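Local coordinates for uncharacterized protein YacP (Bacillus subtilis, PDB 5MQ8) that acts as an endoribonuclease of the PIN-like NYN family, involved in ribosome-dependent mRNA decay, at residues R83-A88 with F112-L117; N10-W15 with E27-V32. All blocks are in the same frame, centred on the assembly; numbering follows the deposited sequence.

Contact 1 (R83-A88 with F112-L117); sequences RIEKLA and FGQGAL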
loop_
_atom_site.group_PDB
_atom_site.type_symbol
_atom_site.label_atom_id
_atom_site.label_comp_id
_atom_site.label_asym_id
_atom_site.label_seq_id
_atom_site.Cartn_x
_atom_site.Cartn_y
_atom_site.Cartn_z
ATOM N N ARG A 83 32.314 10.122 -10.468
ATOM C CA ARG A 83 31.890 9.544 -9.193
ATOM C C ARG A 83 31.643 8.045 -9.330
ATOM O O ARG A 83 32.088 7.278 -8.482
ATOM C CB ARG A 83 30.682 10.289 -8.588
ATOM C CG ARG A 83 30.190 9.727 -7.238
ATOM C CD ARG A 83 31.244 9.737 -6.134
ATOM N NE ARG A 83 31.616 11.106 -5.801
ATOM C CZ ARG A 83 31.478 11.669 -4.608
ATOM N NH1 ARG A 83 31.048 10.957 -3.573
ATOM N NH2 ARG A 83 31.806 12.938 -4.430
ATOM N N ILE A 84 30.996 7.628 -10.426
ATOM C CA ILE A 84 30.727 6.223 -10.725
ATOM C C ILE A 84 32.057 5.428 -10.823
ATOM O O ILE A 84 32.155 4.337 -10.253
ATOM C CB ILE A 84 29.786 6.070 -11.950
ATOM C CG1 ILE A 84 28.330 6.365 -11.525
ATOM C CG2 ILE A 84 29.898 4.680 -12.575
ATOM C CD1 ILE A 84 27.344 6.673 -12.643
ATOM N N GLU A 85 33.089 6.014 -11.465
ATOM C CA GLU A 85 34.420 5.392 -11.561
ATOM C C GLU A 85 35.045 5.216 -10.155
ATOM O O GLU A 85 35.567 4.145 -9.862
ATOM C CB GLU A 85 35.343 6.235 -12.462
ATOM C CG GLU A 85 36.697 5.596 -12.734
ATOM C CD GLU A 85 37.699 6.484 -13.446
ATOM O OE1 GLU A 85 38.406 5.968 -14.340
ATOM O OE2 GLU A 85 37.777 7.690 -13.120
ATOM N N LYS A 86 34.979 6.255 -9.299
ATOM C CA LYS A 86 35.505 6.233 -7.926
ATOM C C LYS A 86 34.810 5.134 -7.123
ATOM O O LYS A 86 35.492 4.360 -6.450
ATOM C CB LYS A 86 35.319 7.591 -7.236
ATOM C CG LYS A 86 36.342 8.638 -7.648
ATOM C CD LYS A 86 35.907 10.022 -7.209
ATOM C CE LYS A 86 36.651 11.120 -7.933
ATOM N NZ LYS A 86 36.115 12.469 -7.609
ATOM N N LEU A 87 33.462 5.028 -7.238
ATOM C CA LEU A 87 32.666 4.004 -6.555
ATOM C C LEU A 87 33.025 2.600 -7.016
ATOM O O LEU A 87 33.203 1.723 -6.176
ATOM C CB LEU A 87 31.164 4.255 -6.740
ATOM C CG LEU A 87 30.595 5.382 -5.900
ATOM C CD1 LEU A 87 29.367 5.940 -6.539
ATOM C CD2 LEU A 87 30.331 4.924 -4.463
ATOM N N ALA A 88 33.173 2.394 -8.337
ATOM C CA ALA A 88 33.553 1.101 -8.901
ATOM C C ALA A 88 34.957 0.662 -8.472
ATOM O O ALA A 88 35.186 -0.532 -8.298
ATOM C CB ALA A 88 33.471 1.143 -10.411
ATOM N N PHE A 112 34.302 2.114 -18.366
ATOM C CA PHE A 112 33.935 1.081 -19.331
ATOM C C PHE A 112 35.160 0.394 -19.968
ATOM O O PHE A 112 35.012 -0.609 -20.676
ATOM C CB PHE A 112 32.945 1.618 -20.374
ATOM C CG PHE A 112 31.589 1.959 -19.797
ATOM C CD1 PHE A 112 30.973 1.116 -18.874
ATOM C CD2 PHE A 112 30.906 3.097 -20.207
ATOM C CE1 PHE A 112 29.733 1.439 -18.329
ATOM C CE2 PHE A 112 29.656 3.419 -19.668
ATOM C CZ PHE A 112 29.076 2.585 -18.736
ATOM N N GLY A 113 36.350 0.919 -19.662
ATOM C CA GLY A 113 37.636 0.355 -20.054
ATOM C C GLY A 113 38.312 -0.313 -18.868
ATOM O O GLY A 113 39.467 -0.726 -18.966
ATOM N N GLN A 114 37.592 -0.417 -17.729
ATOM C CA GLN A 114 38.082 -1.008 -16.478
ATOM C C GLN A 114 37.229 -2.210 -15.997
ATOM O O GLN A 114 37.150 -2.475 -14.787
ATOM C CB GLN A 114 38.175 0.066 -15.374
ATOM C CG GLN A 114 39.274 1.092 -15.584
ATOM C CD GLN A 114 39.054 2.313 -14.733
ATOM O OE1 GLN A 114 39.208 2.291 -13.509
ATOM N NE2 GLN A 114 38.703 3.415 -15.371
ATOM N N GLY A 115 36.613 -2.917 -16.944
ATOM C CA GLY A 115 35.818 -4.108 -16.662
ATOM C C GLY A 115 34.330 -3.931 -16.396
ATOM O O GLY A 115 33.595 -4.925 -16.381
ATOM N N ALA A 116 33.867 -2.681 -16.180
ATOM C CA ALA A 116 32.451 -2.408 -15.925
ATOM C C ALA A 116 31.619 -2.596 -17.179
ATOM O O ALA A 116 32.078 -2.280 -18.279
ATOM C CB ALA A 116 32.266 -1.007 -15.378
ATOM N N LEU A 117 30.404 -3.138 -17.008
ATOM C CA LEU A 117 29.469 -3.383 -18.102
ATOM C C LEU A 117 28.454 -2.264 -18.195
ATOM O O LEU A 117 27.999 -1.742 -17.181
ATOM C CB LEU A 117 28.771 -4.752 -17.960
ATOM C CG LEU A 117 29.668 -5.995 -18.125
ATOM C CD1 LEU A 117 28.961 -7.254 -17.653
ATOM C CD2 LEU A 117 30.130 -6.168 -19.577
#
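At the surface of the PIN-like NYN domain, the loop leading into edge strand 117-119 meets helix 80-90, and between 83-88 and 112-117 one hydrogen bond, E85 with Q114, makes the contact. The carboxylate oxygen OE1 of E85 takes this bond from NE2 of Q114 at 2.8 Å, nearly straight with an N-H...O angle of 165°. The amide aims well, since OE1 of E85 lies almost in its plane; the carboxylate is turned 58° against that plane and receives the N-H on its anti lone pair, the one facing away from OE2. Both side chains are extended beyond CG and meet at about a right angle. The E85 side chain leaves the helix with CG anti to the backbone N (chi1 -174°), which carries the carboxylate out to the loop although the CA atoms of E85 and Q114 stay 8.9 Å apart. Q89, one turn on in the same helix, adds a second bond to the same amide, from its NE2 to Q114 OE1; Q114 NE2 also makes a weak bond to A110 O. Closer to the sheet, A88 and A116 both pack on I111. Two bonds from helix 80-90 thus grip the Q114 amide, one at each end, and fix its rotation; the E85 bond is probably strengthened by the charge of the carboxylate, while the contact buries little area.

Contact 2 (N10-W15 with E27-V32); sequences NMIGAW and EEARDV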
loop_
_atom_site.group_PDB
_atom_site.type_symbol
_atom_site.label_atom_id
_atom_site.label_comp_id
_atom_site.label_asym_id
_atom_site.label_seq_id
_atom_site.Cartn_x
_atom_site.Cartn_y
_atom_site.Cartn_z
ATOM N N ASN A 10 20.541 10.781 -16.083
ATOM C CA ASN A 10 20.319 10.142 -17.371
ATOM C C ASN A 10 19.018 9.350 -17.410
ATOM O O ASN A 10 18.316 9.417 -18.424
ATOM C CB ASN A 10 21.492 9.259 -17.768
ATOM C CG ASN A 10 21.415 8.768 -19.192
ATOM O OD1 ASN A 10 21.163 7.588 -19.457
ATOM N ND2 ASN A 10 21.615 9.674 -20.139
ATOM N N MET A 11 18.692 8.602 -16.315
ATOM C CA MET A 11 17.449 7.816 -16.226
ATOM C C MET A 11 16.270 8.742 -16.272
ATOM O O MET A 11 15.331 8.492 -17.023
ATOM C CB MET A 11 17.391 6.936 -14.950
ATOM C CG MET A 11 18.467 5.870 -14.863
ATOM S SD MET A 11 18.655 4.785 -16.309
ATOM C CE MET A 11 20.194 5.382 -16.972
ATOM N N ILE A 12 16.333 9.826 -15.490
ATOM C CA ILE A 12 15.298 10.855 -15.387
ATOM C C ILE A 12 14.919 11.408 -16.773
ATOM O O ILE A 12 13.742 11.432 -17.103
ATOM C CB ILE A 12 15.693 11.959 -14.369
ATOM C CG1 ILE A 12 15.552 11.442 -12.919
ATOM C CG2 ILE A 12 14.860 13.242 -14.584
ATOM C CD1 ILE A 12 16.104 12.379 -11.802
ATOM N N GLY A 13 15.916 11.781 -17.568
ATOM C CA GLY A 13 15.715 12.318 -18.907
ATOM C C GLY A 13 15.278 11.315 -19.960
ATOM O O GLY A 13 14.736 11.719 -20.991
ATOM N N ALA A 14 15.503 10.000 -19.719
ATOM C CA ALA A 14 15.186 8.956 -20.693
ATOM C C ALA A 14 13.883 8.173 -20.424
ATOM O O ALA A 14 13.352 7.575 -21.350
ATOM C CB ALA A 14 16.358 7.997 -20.814
ATOM N N TRP A 15 13.401 8.132 -19.165
ATOM C CA TRP A 15 12.202 7.371 -18.817
ATOM C C TRP A 15 10.959 8.255 -18.953
ATOM O O TRP A 15 10.938 9.355 -18.377
ATOM C CB TRP A 15 12.324 6.752 -17.410
ATOM C CG TRP A 15 13.437 5.743 -17.235
ATOM C CD1 TRP A 15 14.376 5.378 -18.155
ATOM C CD2 TRP A 15 13.719 4.980 -16.054
ATOM N NE1 TRP A 15 15.222 4.434 -17.621
ATOM C CE2 TRP A 15 14.835 4.163 -16.336
ATOM C CE3 TRP A 15 13.094 4.856 -14.801
ATOM C CZ2 TRP A 15 15.372 3.275 -15.393
ATOM C CZ3 TRP A 15 13.629 3.975 -13.868
ATOM C CH2 TRP A 15 14.754 3.200 -14.168
ATOM N N GLU A 27 12.791 17.057 -8.538
ATOM C CA GLU A 27 12.567 16.528 -7.188
ATOM C C GLU A 27 11.667 15.295 -7.178
ATOM O O GLU A 27 11.990 14.314 -6.509
ATOM C CB GLU A 27 12.023 17.615 -6.256
ATOM C CG GLU A 27 11.901 17.167 -4.807
ATOM C CD GLU A 27 11.313 18.170 -3.835
ATOM O OE1 GLU A 27 10.433 18.963 -4.244
ATOM O OE2 GLU A 27 11.700 18.128 -2.645
ATOM N N GLU A 28 10.547 15.349 -7.920
ATOM C CA GLU A 28 9.607 14.247 -8.031
ATOM C C GLU A 28 10.215 13.100 -8.834
ATOM O O GLU A 28 10.084 11.945 -8.422
ATOM C CB GLU A 28 8.266 14.709 -8.615
ATOM C CG GLU A 28 7.391 15.370 -7.564
ATOM C CD GLU A 28 6.090 16.008 -8.018
ATOM O OE1 GLU A 28 5.504 15.561 -9.031
ATOM O OE2 GLU A 28 5.643 16.953 -7.331
ATOM N N ALA A 29 10.923 13.415 -9.937
ATOM C CA ALA A 29 11.567 12.397 -10.772
ATOM C C ALA A 29 12.639 11.613 -9.986
ATOM O O ALA A 29 12.722 10.389 -10.108
ATOM C CB ALA A 29 12.166 13.034 -12.012
ATOM N N ARG A 30 13.411 12.322 -9.144
ATOM C CA ARG A 30 14.445 11.778 -8.266
ATOM C C ARG A 30 13.810 10.797 -7.257
ATOM O O ARG A 30 14.280 9.671 -7.123
ATOM C CB ARG A 30 15.178 12.930 -7.565
ATOM C CG ARG A 30 16.144 12.525 -6.462
ATOM C CD ARG A 30 15.584 12.910 -5.111
ATOM N NE ARG A 30 15.997 14.243 -4.722
ATOM C CZ ARG A 30 15.386 14.978 -3.802
ATOM N NH1 ARG A 30 14.299 14.524 -3.189
ATOM N NH2 ARG A 30 15.849 16.178 -3.495
ATOM N N ASP A 31 12.726 11.224 -6.592
ATOM C CA ASP A 31 11.987 10.421 -5.622
ATOM C C ASP A 31 11.408 9.145 -6.227
ATOM O O ASP A 31 11.546 8.085 -5.624
ATOM C CB ASP A 31 10.877 11.264 -4.973
ATOM C CG ASP A 31 11.375 12.345 -4.020
ATOM O OD1 ASP A 31 12.571 12.311 -3.651
ATOM O OD2 ASP A 31 10.562 13.216 -3.634
ATOM N N VAL A 32 10.768 9.241 -7.420
ATOM C CA VAL A 32 10.196 8.087 -8.118
ATOM C C VAL A 32 11.320 7.112 -8.490
ATOM O O VAL A 32 11.187 5.909 -8.224
ATOM C CB VAL A 32 9.313 8.481 -9.336
ATOM C CG1 VAL A 32 8.859 7.243 -10.116
ATOM C CG2 VAL A 32 8.103 9.300 -8.893
#
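I12 of the short helix 8-14 rests on A29 of the long helix 23-44, and this apolar meeting in the interior of the domain carries the contact. The CB of A29 sits against both branches of the isoleucine, 3.7 Å from CG2 and 3.8 Å from CG1 of I12. With CG1 anti to the carbonyl carbon (chi1 -74°) and chi2 at 172°, the longer branch of I12 runs on past the alanine methyl, and its CD1 comes to lie 3.8 Å from the backbone N of R30. The small A29 side chain lets the helices come close, with the CA atoms of I12 and A29 6.1 Å apart. F26 and F52 also touch I12, adding aromatic surface to this apolar cluster. The CB of R30 leaves its helix away from I12, and the side chain then bends sharply (chi2 -109°) to bring its NH1 to OD1 of the neighbouring D31 at 2.8 Å, in a salt bridge. NH1 of R30 reaches OD1 of D31 on its syn side, somewhat out of the carboxylate plane, while the guanidinium presents its edge. NH2 of R30 bonds to K58 O, and OD2 of D31 is paired with K63. Between 10-15 and 27-32 the contact is van der Waals only. Beside it, D31, shared with K63, probably offsets part of the charge of the buried R30, whose guanidinium is held by D31 and K58 among others.

Both contacts belong to the one NYN domain, and they follow each other along the chain: contact 2 closes within helix 23-44 before contact 1 opens on helix 80-90. Their centres lie about 22 Å apart, with nearest atoms about 8 Å apart and no touch between them. The parallel sheet relates them: I12 and R30 of contact 2 reach strand 47-52, as do R83, I84 and L87 from the helix of contact 1. Contact 2 is buried, its centre about 8 Å from the centre of the chain, and its long helix also packs on the second subunit; contact 1 lies at the surface, where helix 80-90 meets the loop before strand 117-119, outermost in this chain.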